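Long-range contacts in hydroxylase (Rhodococcus sp., PDB 2OR0), which probably acts as a hydroxylase related to the acyl-CoA dehydrogenases, using reduced flavin and molecular oxygen to insert one oxygen atom into a substrate: residues 83-88 with 259-264; 193-198 with 211-216; 306-311 with 345-350. All coordinates share one frame; numbering follows the deposited sequence.

Contact 1. Residues 83-88 with 259-264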
ATOM      1  N   GLU A  83       4.129   1.996  10.692  1.00 27.11           N
ATOM      2  CA  GLU A  83       5.482   2.458  10.967  1.00 27.65           C
ATOM      3  C   GLU A  83       6.546   1.596  10.312  1.00 28.24           C
ATOM      4  O   GLU A  83       7.607   2.113   9.902  1.00 28.64           O
ATOM      5  CB  GLU A  83       5.735   2.553  12.490  1.00 28.43           C
ATOM      6  CG  GLU A  83       4.961   3.710  13.166  1.00 26.62           C
ATOM      7  CD  GLU A  83       5.007   3.688  14.718  1.00 28.78           C
ATOM      8  OE1 GLU A  83       5.449   2.691  15.335  1.00 28.13           O
ATOM      9  OE2 GLU A  83       4.549   4.684  15.322  1.00 30.54           O
ATOM     10  N   THR A  84       6.288   0.286  10.237  1.00 27.72           N
ATOM     11  CA  THR A  84       7.235  -0.622   9.599  1.00 27.79           C
ATOM     12  C   THR A  84       7.330  -0.344   8.082  1.00 27.08           C
ATOM     13  O   THR A  84       8.426  -0.282   7.532  1.00 27.91           O
ATOM     14  CB  THR A  84       6.879  -2.114   9.852  1.00 28.53           C
ATOM     15  OG1 THR A  84       6.638  -2.315  11.260  1.00 29.62           O
ATOM     16  CG2 THR A  84       8.033  -3.001   9.382  1.00 28.22           C
ATOM     17  N   VAL A  85       6.185  -0.201   7.426  1.00 26.55           N
ATOM     18  CA  VAL A  85       6.130   0.180   6.010  1.00 26.23           C
ATOM     19  C   VAL A  85       6.914   1.492   5.777  1.00 26.87           C
ATOM     20  O   VAL A  85       7.798   1.553   4.910  1.00 25.97           O
ATOM     21  CB  VAL A  85       4.680   0.333   5.550  1.00 26.59           C
ATOM     22  CG1 VAL A  85       4.604   0.939   4.135  1.00 26.96           C
ATOM     23  CG2 VAL A  85       3.953  -1.025   5.587  1.00 23.58           C
HETATM   24  N   MSE A  86       6.603   2.520   6.573  1.00 26.89           N
HETATM   25  CA  MSE A  86       7.321   3.780   6.476  1.00 27.83           C
HETATM   26  C   MSE A  86       8.806   3.569   6.641  1.00 27.43           C
HETATM   27  O   MSE A  86       9.583   4.191   5.954  1.00 27.49           O
HETATM   28  CB  MSE A  86       6.823   4.785   7.505  1.00 26.90           C
HETATM   29  CG  MSE A  86       5.457   5.292   7.260  1.00 27.51           C
HETATM   30 SE   MSE A  86       4.885   6.466   8.735  0.80 31.78          SE
HETATM   31  CE  MSE A  86       3.013   6.672   8.352  1.00 23.82           C
ATOM     32  N   GLY A  87       9.205   2.682   7.551  1.00 27.93           N
ATOM     33  CA  GLY A  87      10.614   2.415   7.766  1.00 27.76           C
ATOM     34  C   GLY A  87      11.273   1.746   6.575  1.00 27.68           C
ATOM     35  O   GLY A  87      12.377   2.106   6.189  1.00 27.99           O
ATOM     36  N   VAL A  88      10.594   0.762   5.986  1.00 28.65           N
ATOM     37  CA  VAL A  88      11.113   0.073   4.777  1.00 28.04           C
ATOM     38  C   VAL A  88      11.163   1.065   3.602  1.00 27.88           C
ATOM     39  O   VAL A  88      12.181   1.139   2.878  1.00 28.57           O
ATOM     40  CB  VAL A  88      10.237  -1.146   4.367  1.00 27.74           C
ATOM     41  CG1 VAL A  88      10.811  -1.797   3.135  1.00 28.00           C
ATOM     42  CG2 VAL A  88      10.171  -2.181   5.468  1.00 26.96           C
ATOM     43  N   THR A 259      -0.515   4.604   1.597  1.00 23.08           N
ATOM     44  CA  THR A 259      -0.187   5.958   2.056  1.00 23.34           C
ATOM     45  C   THR A 259       1.004   5.969   3.023  1.00 23.70           C
ATOM     46  O   THR A 259       1.870   6.843   2.928  1.00 24.12           O
ATOM     47  CB  THR A 259      -1.426   6.645   2.617  1.00 23.18           C
ATOM     48  OG1 THR A 259      -2.423   6.620   1.596  1.00 24.25           O
ATOM     49  CG2 THR A 259      -1.146   8.103   3.004  1.00 19.32           C
ATOM     50  N   ALA A 260       1.106   4.967   3.899  1.00 23.76           N
ATOM     51  CA  ALA A 260       2.338   4.813   4.694  1.00 22.85           C
ATOM     52  C   ALA A 260       3.591   4.714   3.822  1.00 23.67           C
ATOM     53  O   ALA A 260       4.606   5.349   4.112  1.00 23.69           O
ATOM     54  CB  ALA A 260       2.242   3.613   5.639  1.00 23.31           C
ATOM     55  N   ALA A 261       3.529   3.920   2.745  1.00 23.56           N
ATOM     56  CA  ALA A 261       4.651   3.803   1.814  1.00 22.59           C
ATOM     57  C   ALA A 261       4.990   5.147   1.207  1.00 22.31           C
ATOM     58  O   ALA A 261       6.148   5.522   1.221  1.00 23.46           O
ATOM     59  CB  ALA A 261       4.361   2.764   0.720  1.00 22.55           C
ATOM     60  N   VAL A 262       3.986   5.893   0.735  1.00 22.13           N
ATOM     61  CA  VAL A 262       4.224   7.239   0.212  1.00 22.13           C
ATOM     62  C   VAL A 262       4.886   8.159   1.275  1.00 22.74           C
ATOM     63  O   VAL A 262       5.839   8.879   0.979  1.00 21.70           O
ATOM     64  CB  VAL A 262       2.937   7.885  -0.333  1.00 22.93           C
ATOM     65  CG1 VAL A 262       3.168   9.371  -0.686  1.00 21.39           C
ATOM     66  CG2 VAL A 262       2.431   7.106  -1.594  1.00 22.81           C
ATOM     67  N   ILE A 263       4.369   8.129   2.507  1.00 22.79           N
ATOM     68  CA  ILE A 263       4.945   8.935   3.565  1.00 22.84           C
ATOM     69  C   ILE A 263       6.408   8.599   3.839  1.00 22.20           C
ATOM     70  O   ILE A 263       7.230   9.495   3.896  1.00 22.65           O
ATOM     71  CB  ILE A 263       4.059   8.952   4.854  1.00 22.93           C
ATOM     72  CG1 ILE A 263       2.713   9.639   4.514  1.00 23.36           C
ATOM     73  CG2 ILE A 263       4.774   9.741   5.940  1.00 21.74           C
ATOM     74  CD1 ILE A 263       1.579   9.469   5.570  1.00 22.69           C
ATOM     75  N   GLY A 264       6.724   7.317   3.994  1.00 22.00           N
ATOM     76  CA  GLY A 264       8.096   6.890   4.228  1.00 21.43           C
ATOM     77  C   GLY A 264       9.021   7.171   3.061  1.00 22.22           C
ATOM     78  O   GLY A 264      10.218   7.470   3.248  1.00 21.88           O
TER
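The carbonyl oxygen of Ala-260 is approached from both helices: Gly-264 N, one turn on in its own helix, donates to it at 2.9 Å, and Met-86 CG of the other helix lies against it at 3.3 Å. This is helix-helix packing in an acyl-CoA dehydrogenase-like fold, joining helix 78-91 of the N-terminal helical part to helix 250-277 of the C-terminal bundle. The two segments cross at -41° with their axes only 7.4 Å apart. Small residues allow it. Gly-264 has no side chain, and its CA comes to 3.5 Å from Met-86 O in a CA-H...O contact. Ala-260 CB sits in the notch between Val-85 CG1 and Met-86 CG. Val-85 has CG1 anti to its own nitrogen (chi1 171°), which turns that methyl onto the backbone of the opposing helix at Ala-261. Met-86, modelled as selenomethionine, runs extended beyond CG, with Ile-313 of helix 292-324 also against its side chain. All the touching residues are buried, and at the far end of the Met-86 chain CE meets Ile-263 CD1 at 4.2 Å.

Contact 2. Residues 193-198 with 211-216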
ATOM      1  N   GLN A 193      -1.470 -14.891 -16.445  1.00 32.27           N
ATOM      2  CA  GLN A 193      -0.282 -14.546 -17.196  1.00 34.09           C
ATOM      3  C   GLN A 193       0.172 -13.149 -16.764  1.00 32.11           C
ATOM      4  O   GLN A 193      -0.625 -12.222 -16.707  1.00 31.41           O
ATOM      5  CB  GLN A 193      -0.592 -14.570 -18.720  1.00 33.28           C
ATOM      6  CG  GLN A 193       0.563 -14.088 -19.620  1.00 37.95           C
ATOM      7  CD  GLN A 193       0.131 -13.454 -20.981  1.00 39.30           C
ATOM      8  OE1 GLN A 193       0.996 -13.047 -21.797  1.00 47.86           O
ATOM      9  NE2 GLN A 193      -1.181 -13.367 -21.223  1.00 43.93           N
ATOM     10  N   ILE A 194       1.460 -13.040 -16.480  1.00 31.95           N
ATOM     11  CA  ILE A 194       2.131 -11.775 -16.175  1.00 32.00           C
ATOM     12  C   ILE A 194       2.603 -11.216 -17.522  1.00 31.74           C
ATOM     13  O   ILE A 194       3.370 -11.875 -18.229  1.00 31.92           O
ATOM     14  CB  ILE A 194       3.349 -11.993 -15.220  1.00 31.66           C
ATOM     15  CG1 ILE A 194       2.891 -12.495 -13.833  1.00 32.64           C
ATOM     16  CG2 ILE A 194       4.166 -10.706 -15.051  1.00 31.65           C
ATOM     17  CD1 ILE A 194       4.041 -12.976 -12.897  1.00 31.68           C
ATOM     18  N   VAL A 195       2.129 -10.033 -17.894  1.00 31.69           N
ATOM     19  CA  VAL A 195       2.523  -9.435 -19.182  1.00 31.17           C
ATOM     20  C   VAL A 195       3.834  -8.651 -19.047  1.00 31.90           C
ATOM     21  O   VAL A 195       3.897  -7.663 -18.311  1.00 31.90           O
ATOM     22  CB  VAL A 195       1.388  -8.587 -19.774  1.00 30.76           C
ATOM     23  CG1 VAL A 195       1.683  -8.177 -21.233  1.00 30.83           C
ATOM     24  CG2 VAL A 195       0.091  -9.347 -19.718  1.00 30.81           C
ATOM     25  N   GLU A 196       4.879  -9.099 -19.751  1.00 32.13           N
ATOM     26  CA  GLU A 196       6.183  -8.415 -19.731  1.00 33.59           C
ATOM     27  C   GLU A 196       6.132  -7.050 -20.423  1.00 32.76           C
ATOM     28  O   GLU A 196       5.266  -6.803 -21.264  1.00 31.75           O
ATOM     29  CB  GLU A 196       7.291  -9.290 -20.374  1.00 34.94           C
ATOM     30  CG  GLU A 196       7.764 -10.488 -19.529  1.00 40.09           C
ATOM     31  CD  GLU A 196       8.114 -10.114 -18.063  1.00 45.07           C
ATOM     32  OE1 GLU A 196       8.915  -9.164 -17.837  1.00 48.01           O
ATOM     33  OE2 GLU A 196       7.582 -10.775 -17.140  1.00 46.65           O
ATOM     34  N   ASP A 197       7.058  -6.169 -20.051  1.00 32.94           N
ATOM     35  CA  ASP A 197       7.178  -4.820 -20.650  1.00 33.31           C
ATOM     36  C   ASP A 197       5.945  -3.921 -20.487  1.00 31.49           C
ATOM     37  O   ASP A 197       5.646  -3.078 -21.328  1.00 31.83           O
ATOM     38  CB  ASP A 197       7.638  -4.922 -22.121  1.00 34.22           C
ATOM     39  CG  ASP A 197       8.872  -5.791 -22.270  1.00 39.46           C
ATOM     40  OD1 ASP A 197       9.899  -5.479 -21.624  1.00 44.14           O
ATOM     41  OD2 ASP A 197       8.825  -6.817 -22.998  1.00 45.40           O
ATOM     42  N   THR A 198       5.233  -4.096 -19.386  1.00 29.88           N
ATOM     43  CA  THR A 198       4.045  -3.303 -19.123  1.00 28.42           C
ATOM     44  C   THR A 198       4.273  -2.376 -17.894  1.00 28.43           C
ATOM     45  O   THR A 198       3.355  -1.750 -17.387  1.00 28.07           O
ATOM     46  CB  THR A 198       2.843  -4.212 -18.875  1.00 28.76           C
ATOM     47  OG1 THR A 198       3.169  -5.153 -17.830  1.00 26.14           O
ATOM     48  CG2 THR A 198       2.439  -4.958 -20.190  1.00 26.43           C
ATOM     49  N   ASP A 211       1.124  -5.770 -15.766  1.00 26.92           N
ATOM     50  CA  ASP A 211      -0.223  -6.214 -16.082  1.00 27.91           C
ATOM     51  C   ASP A 211      -0.346  -7.729 -15.902  1.00 28.31           C
ATOM     52  O   ASP A 211       0.620  -8.476 -16.115  1.00 28.47           O
ATOM     53  CB  ASP A 211      -0.575  -5.885 -17.546  1.00 27.76           C
ATOM     54  CG  ASP A 211      -0.822  -4.383 -17.790  1.00 29.95           C
ATOM     55  OD1 ASP A 211      -0.483  -3.510 -16.928  1.00 30.32           O
ATOM     56  OD2 ASP A 211      -1.355  -4.073 -18.876  1.00 29.58           O
ATOM     57  N   LEU A 212      -1.545  -8.170 -15.542  1.00 28.89           N
ATOM     58  CA  LEU A 212      -1.905  -9.585 -15.523  1.00 28.55           C
ATOM     59  C   LEU A 212      -3.084  -9.808 -16.466  1.00 28.61           C
ATOM     60  O   LEU A 212      -4.001  -8.994 -16.508  1.00 27.98           O
ATOM     61  CB  LEU A 212      -2.353 -10.015 -14.112  1.00 28.90           C
ATOM     62  CG  LEU A 212      -1.484  -9.880 -12.850  1.00 30.25           C
ATOM     63  CD1 LEU A 212      -2.121 -10.634 -11.687  1.00 30.27           C
ATOM     64  CD2 LEU A 212      -0.044 -10.341 -13.047  1.00 31.78           C
ATOM     65  N   ILE A 213      -3.068 -10.934 -17.182  1.00 28.85           N
ATOM     66  CA  ILE A 213      -4.178 -11.336 -18.061  1.00 29.48           C
ATOM     67  C   ILE A 213      -4.741 -12.702 -17.653  1.00 29.38           C
ATOM     68  O   ILE A 213      -3.981 -13.634 -17.379  1.00 28.68           O
ATOM     69  CB  ILE A 213      -3.748 -11.408 -19.556  1.00 29.11           C
ATOM     70  CG1 ILE A 213      -3.645  -9.998 -20.139  1.00 30.19           C
ATOM     71  CG2 ILE A 213      -4.815 -12.153 -20.408  1.00 29.72           C
ATOM     72  CD1 ILE A 213      -3.138  -9.977 -21.594  1.00 30.55           C
ATOM     73  N   VAL A 214      -6.064 -12.803 -17.635  1.00 29.79           N
ATOM     74  CA  VAL A 214      -6.761 -14.082 -17.469  1.00 30.52           C
ATOM     75  C   VAL A 214      -7.677 -14.302 -18.688  1.00 31.41           C
ATOM     76  O   VAL A 214      -8.492 -13.429 -19.020  1.00 31.19           O
ATOM     77  CB  VAL A 214      -7.561 -14.121 -16.115  1.00 30.69           C
ATOM     78  CG1 VAL A 214      -8.262 -15.471 -15.923  1.00 31.39           C
ATOM     79  CG2 VAL A 214      -6.628 -13.872 -14.917  1.00 28.82           C
ATOM     80  N   ASP A 215      -7.531 -15.456 -19.353  1.00 32.20           N
ATOM     81  CA  ASP A 215      -8.332 -15.788 -20.551  1.00 33.06           C
ATOM     82  C   ASP A 215      -9.668 -16.478 -20.238  1.00 33.47           C
ATOM     83  O   ASP A 215     -10.655 -16.294 -20.971  1.00 34.12           O
ATOM     84  CB  ASP A 215      -7.528 -16.651 -21.546  1.00 33.24           C
ATOM     85  CG  ASP A 215      -6.568 -15.832 -22.395  1.00 34.95           C
ATOM     86  OD1 ASP A 215      -6.717 -14.595 -22.429  1.00 34.31           O
ATOM     87  OD2 ASP A 215      -5.642 -16.422 -23.016  1.00 36.83           O
ATOM     88  N   GLY A 216      -9.703 -17.255 -19.152  1.00 33.18           N
ATOM     89  CA  GLY A 216     -10.920 -17.939 -18.697  1.00 32.12           C
ATOM     90  C   GLY A 216     -10.547 -18.994 -17.664  1.00 32.37           C
ATOM     91  O   GLY A 216     -10.437 -20.194 -17.978  1.00 31.96           O
TER
HETATM   92  O   HOH W   1       0.966  -1.407 -18.305  1.00 30.66           O
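The carboxylate of Asp-211 turns its broad side to Thr-198, whose CB stands almost directly over the face, 3.8 Å from Asp-211 CG. Its two oxygens have separate partners: OD1 accepts from a water at 2.9 Å that also donates to Thr-198 O, while OD2 forms a salt bridge with Arg-151. That pairing probably steadies the negative charge and holds the group flat against the threonine. The Thr-198 hydroxyl works as a relay. With OG1 placed between the backbone nitrogen and carbonyl carbon (chi1 54°), it donates to Val-195 O at 2.7 Å and accepts from Asp-211 N at 3.0 Å in a nearly straight bond of 168°. The turn that follows strand 193-195 is thereby fastened to the start of the partner segment.

The two strands form an antiparallel ladder. Gln-193 and Ile-213 are a hydrogen-bonded pair, and both bonds lie in the carbonyl planes; the shorter runs from Ile-213 N to Gln-193 O at 2.8 Å. Further along, Val-195 N donates to Asp-211 O, also at 2.8 Å. On one face the extended Gln-193 chain runs beside Ile-213, bringing NE2 to 3.6 Å from Ile-213 CB, and Ile-213 CD1 reaches across to Val-195 CG2. On the other face the non-hydrogen-bonded pair lies side by side, Ile-194 CG1 against Leu-212 CD2 at 3.7 Å.

This is a surface corner of the beta-sheet domain that lies mid-chain in the acyl-CoA dehydrogenase fold. Strand 210-214 runs between strand 193-195 and strand 145-155, bonding to the latter through Leu-212 with Trp-152 and Val-214 with Gly-150, while the Leu-212 side chain packs on Ala-164 and Leu-166 of strand 163-170.

Contact 3. Residues 306-311 with 345-350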
ATOM      1  N   ASN A 306       5.900  15.251   8.719  1.00 20.74           N
ATOM      2  CA  ASN A 306       5.547  14.714  10.056  1.00 20.97           C
ATOM      3  C   ASN A 306       4.046  14.781  10.283  1.00 20.89           C
ATOM      4  O   ASN A 306       3.478  13.823  10.779  1.00 21.83           O
ATOM      5  CB  ASN A 306       6.259  15.434  11.211  1.00 20.46           C
ATOM      6  CG  ASN A 306       5.710  15.001  12.569  1.00 21.67           C
ATOM      7  OD1 ASN A 306       4.806  15.635  13.123  1.00 24.74           O
ATOM      8  ND2 ASN A 306       6.185  13.886  13.051  1.00 21.54           N
ATOM      9  N   ALA A 307       3.406  15.901   9.918  1.00 21.13           N
ATOM     10  CA  ALA A 307       1.957  16.019  10.066  1.00 21.38           C
ATOM     11  C   ALA A 307       1.203  14.879   9.360  1.00 22.08           C
ATOM     12  O   ALA A 307       0.153  14.426   9.855  1.00 21.51           O
ATOM     13  CB  ALA A 307       1.434  17.360   9.622  1.00 21.47           C
ATOM     14  N   SER A 308       1.755  14.403   8.243  1.00 21.81           N
ATOM     15  CA  SER A 308       1.120  13.301   7.489  1.00 21.80           C
ATOM     16  C   SER A 308       1.264  11.978   8.211  1.00 22.07           C
ATOM     17  O   SER A 308       0.277  11.224   8.338  1.00 22.32           O
ATOM     18  CB  SER A 308       1.705  13.183   6.081  1.00 20.62           C
ATOM     19  OG  SER A 308       1.395  14.345   5.311  1.00 21.47           O
ATOM     20  N   ARG A 309       2.489  11.683   8.651  1.00 22.20           N
ATOM     21  CA  ARG A 309       2.782  10.464   9.409  1.00 23.93           C
ATOM     22  C   ARG A 309       1.838  10.342  10.627  1.00 24.56           C
ATOM     23  O   ARG A 309       1.157   9.321  10.777  1.00 25.81           O
ATOM     24  CB  ARG A 309       4.248  10.433   9.860  1.00 23.70           C
ATOM     25  CG  ARG A 309       4.552   9.374  10.965  1.00 24.81           C
ATOM     26  CD  ARG A 309       5.994   9.523  11.498  1.00 25.79           C
ATOM     27  NE  ARG A 309       6.977   8.814  10.657  1.00 25.35           N
ATOM     28  CZ  ARG A 309       7.418   7.584  10.890  1.00 25.38           C
ATOM     29  NH1 ARG A 309       6.992   6.918  11.962  1.00 26.53           N
ATOM     30  NH2 ARG A 309       8.299   7.027  10.066  1.00 23.07           N
ATOM     31  N   VAL A 310       1.758  11.391  11.444  1.00 24.49           N
ATOM     32  CA  VAL A 310       0.991  11.333  12.696  1.00 24.99           C
ATOM     33  C   VAL A 310      -0.493  11.257  12.434  1.00 25.28           C
ATOM     34  O   VAL A 310      -1.191  10.491  13.099  1.00 24.92           O
ATOM     35  CB  VAL A 310       1.325  12.492  13.714  1.00 24.96           C
ATOM     36  CG1 VAL A 310       2.851  12.574  13.970  1.00 25.78           C
ATOM     37  CG2 VAL A 310       0.812  13.804  13.229  1.00 28.35           C
ATOM     38  N   SER A 311      -0.963  12.026  11.450  1.00 25.06           N
ATOM     39  CA  SER A 311      -2.375  12.032  11.078  1.00 26.05           C
ATOM     40  C   SER A 311      -2.896  10.689  10.618  1.00 24.92           C
ATOM     41  O   SER A 311      -3.965  10.266  11.029  1.00 25.49           O
ATOM     42  CB  SER A 311      -2.619  13.041   9.965  1.00 25.82           C
ATOM     43  OG  SER A 311      -2.518  14.315  10.531  1.00 31.32           O
ATOM     44  N   ALA A 345      -1.188  11.746   2.075  1.00 20.99           N
ATOM     45  CA  ALA A 345      -0.357  11.485   0.883  1.00 20.58           C
ATOM     46  C   ALA A 345      -0.003  12.796   0.154  1.00 19.43           C
ATOM     47  O   ALA A 345       1.161  13.041  -0.161  1.00 19.75           O
ATOM     48  CB  ALA A 345      -1.049  10.502  -0.078  1.00 20.11           C
ATOM     49  N   TRP A 346      -1.002  13.636  -0.081  1.00 18.73           N
ATOM     50  CA  TRP A 346      -0.805  14.848  -0.843  1.00 20.53           C
ATOM     51  C   TRP A 346       0.156  15.845  -0.141  1.00 21.59           C
ATOM     52  O   TRP A 346       1.033  16.435  -0.786  1.00 21.32           O
ATOM     53  CB  TRP A 346      -2.144  15.527  -1.137  1.00 20.02           C
ATOM     54  CG  TRP A 346      -2.906  14.862  -2.299  1.00 22.87           C
ATOM     55  CD1 TRP A 346      -3.589  13.642  -2.277  1.00 22.75           C
ATOM     56  CD2 TRP A 346      -3.046  15.371  -3.639  1.00 21.13           C
ATOM     57  NE1 TRP A 346      -4.170  13.407  -3.523  1.00 21.63           N
ATOM     58  CE2 TRP A 346      -3.833  14.434  -4.371  1.00 23.21           C
ATOM     59  CE3 TRP A 346      -2.603  16.539  -4.284  1.00 21.96           C
ATOM     60  CZ2 TRP A 346      -4.178  14.634  -5.709  1.00 21.99           C
ATOM     61  CZ3 TRP A 346      -2.944  16.736  -5.638  1.00 22.06           C
ATOM     62  CH2 TRP A 346      -3.725  15.783  -6.324  1.00 22.06           C
ATOM     63  N   ARG A 347      -0.039  16.013   1.170  1.00 21.34           N
ATOM     64  CA  ARG A 347       0.772  16.903   2.000  1.00 21.43           C
ATOM     65  C   ARG A 347       2.251  16.518   1.916  1.00 20.54           C
ATOM     66  O   ARG A 347       3.107  17.371   1.741  1.00 20.61           O
ATOM     67  CB  ARG A 347       0.270  16.877   3.472  1.00 20.46           C
ATOM     68  CG  ARG A 347       0.872  17.987   4.381  1.00 24.18           C
ATOM     69  CD  ARG A 347       0.314  17.896   5.824  1.00 20.45           C
ATOM     70  NE  ARG A 347      -1.157  17.887   5.839  1.00 22.18           N
ATOM     71  CZ  ARG A 347      -1.920  16.825   6.116  1.00 20.51           C
ATOM     72  NH1 ARG A 347      -1.381  15.656   6.444  1.00 21.82           N
ATOM     73  NH2 ARG A 347      -3.226  16.940   6.074  1.00 20.21           N
ATOM     74  N   ALA A 348       2.521  15.230   2.030  1.00 19.61           N
ATOM     75  CA  ALA A 348       3.872  14.691   2.072  1.00 19.37           C
ATOM     76  C   ALA A 348       4.529  14.835   0.708  1.00 19.90           C
ATOM     77  O   ALA A 348       5.677  15.278   0.604  1.00 19.82           O
ATOM     78  CB  ALA A 348       3.818  13.244   2.492  1.00 19.05           C
ATOM     79  N   VAL A 349       3.792  14.521  -0.354  1.00 19.80           N
ATOM     80  CA  VAL A 349       4.355  14.699  -1.699  1.00 19.51           C
ATOM     81  C   VAL A 349       4.661  16.164  -2.032  1.00 20.71           C
ATOM     82  O   VAL A 349       5.748  16.459  -2.551  1.00 19.12           O
ATOM     83  CB  VAL A 349       3.523  14.019  -2.804  1.00 19.23           C
ATOM     84  CG1 VAL A 349       4.167  14.280  -4.170  1.00 17.69           C
ATOM     85  CG2 VAL A 349       3.437  12.505  -2.530  1.00 16.99           C
ATOM     86  N   ARG A 350       3.729  17.069  -1.733  1.00 21.89           N
ATOM     87  CA  ARG A 350       3.989  18.480  -1.960  1.00 24.23           C
ATOM     88  C   ARG A 350       5.239  18.979  -1.204  1.00 23.41           C
ATOM     89  O   ARG A 350       5.987  19.818  -1.725  1.00 23.56           O
ATOM     90  CB  ARG A 350       2.802  19.357  -1.571  1.00 24.42           C
ATOM     91  CG  ARG A 350       1.639  19.342  -2.597  1.00 28.14           C
ATOM     92  CD  ARG A 350       0.647  20.490  -2.321  1.00 28.23           C
ATOM     93  NE  ARG A 350      -0.529  20.398  -3.192  1.00 35.31           N
ATOM     94  CZ  ARG A 350      -1.711  19.920  -2.809  1.00 37.12           C
ATOM     95  NH1 ARG A 350      -1.879  19.496  -1.551  1.00 35.75           N
ATOM     96  NH2 ARG A 350      -2.731  19.866  -3.681  1.00 36.26           N
TER
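Arg-347 leaves its helix with CG anti to the backbone nitrogen (chi1 -169°), then folds at chi3 (-53°), and this bend brings the guanidinium back beside Ser-308. NH1 there donates to Ser-308 OG at 3.3 Å. The bond is long and bent, its acceptor lying off the guanidinium plane, so it is a modest tie. At the edge of the same group, in its plane, lies Ser-308 CA, 3.6 Å from NH1. The serine oxygen is also wedged against the root of the arginine, 3.3 Å from Arg-347 CB, and its stronger polar partner is Ala-344 O, one turn earlier in helix 331-356. The hydroxyl thus gives its stronger hydrogen bond to one residue of that helix and accepts from another.

These helices, 292-324 and 331-356, follow one another along the chain and pack antiparallel, their segments at 157° with axes 8.5 Å apart, in the helical bundle that forms the C-terminal domain of acyl-CoA dehydrogenases. Small side chains line the rest of the contact: Ala-348 CB lies 3.9 Å from Ser-308 OG, and Ala-307 CB meets the aliphatic part of the arginine, 4.0 Å from Arg-347 CD. A leucine in place of Arg-347 would probably leave Ser-308 OG without its NH1 donor and take the CD contact away from Ala-307 CB.

On the inner side helix 250-277 supports both partners, with Ile-263 on Ser-308 and Thr-266 on Ala-348. Near NH1, Ala-307 O accepts twice from Ser-311, from its backbone nitrogen at 3.1 Å and from OG at 2.8 Å, which turns that hydroxyl back onto its own helix.

From the N terminus, the chain passes through several helices, among them 78-91, then runs through the beta domain before helix 250-277 returns to meet helix 78-91. Contact 1 closes that loop of 170 residues, tying the N-terminal helices to the C-terminal bundle. Contact 2 falls within this excursion and closes a much shorter loop of its own at the edge of the sheet; its nearest atoms stay about 18 Å from contact 1. Contact 3 opens only afterwards, joining two successive long helices. It abuts contact 1, the centres about 11 Å apart, with Met-86 SE against Arg-309 CZ at 3.5 Å and Val-262 on Val-349, whereas contact 2 lies across the chain's centre from it.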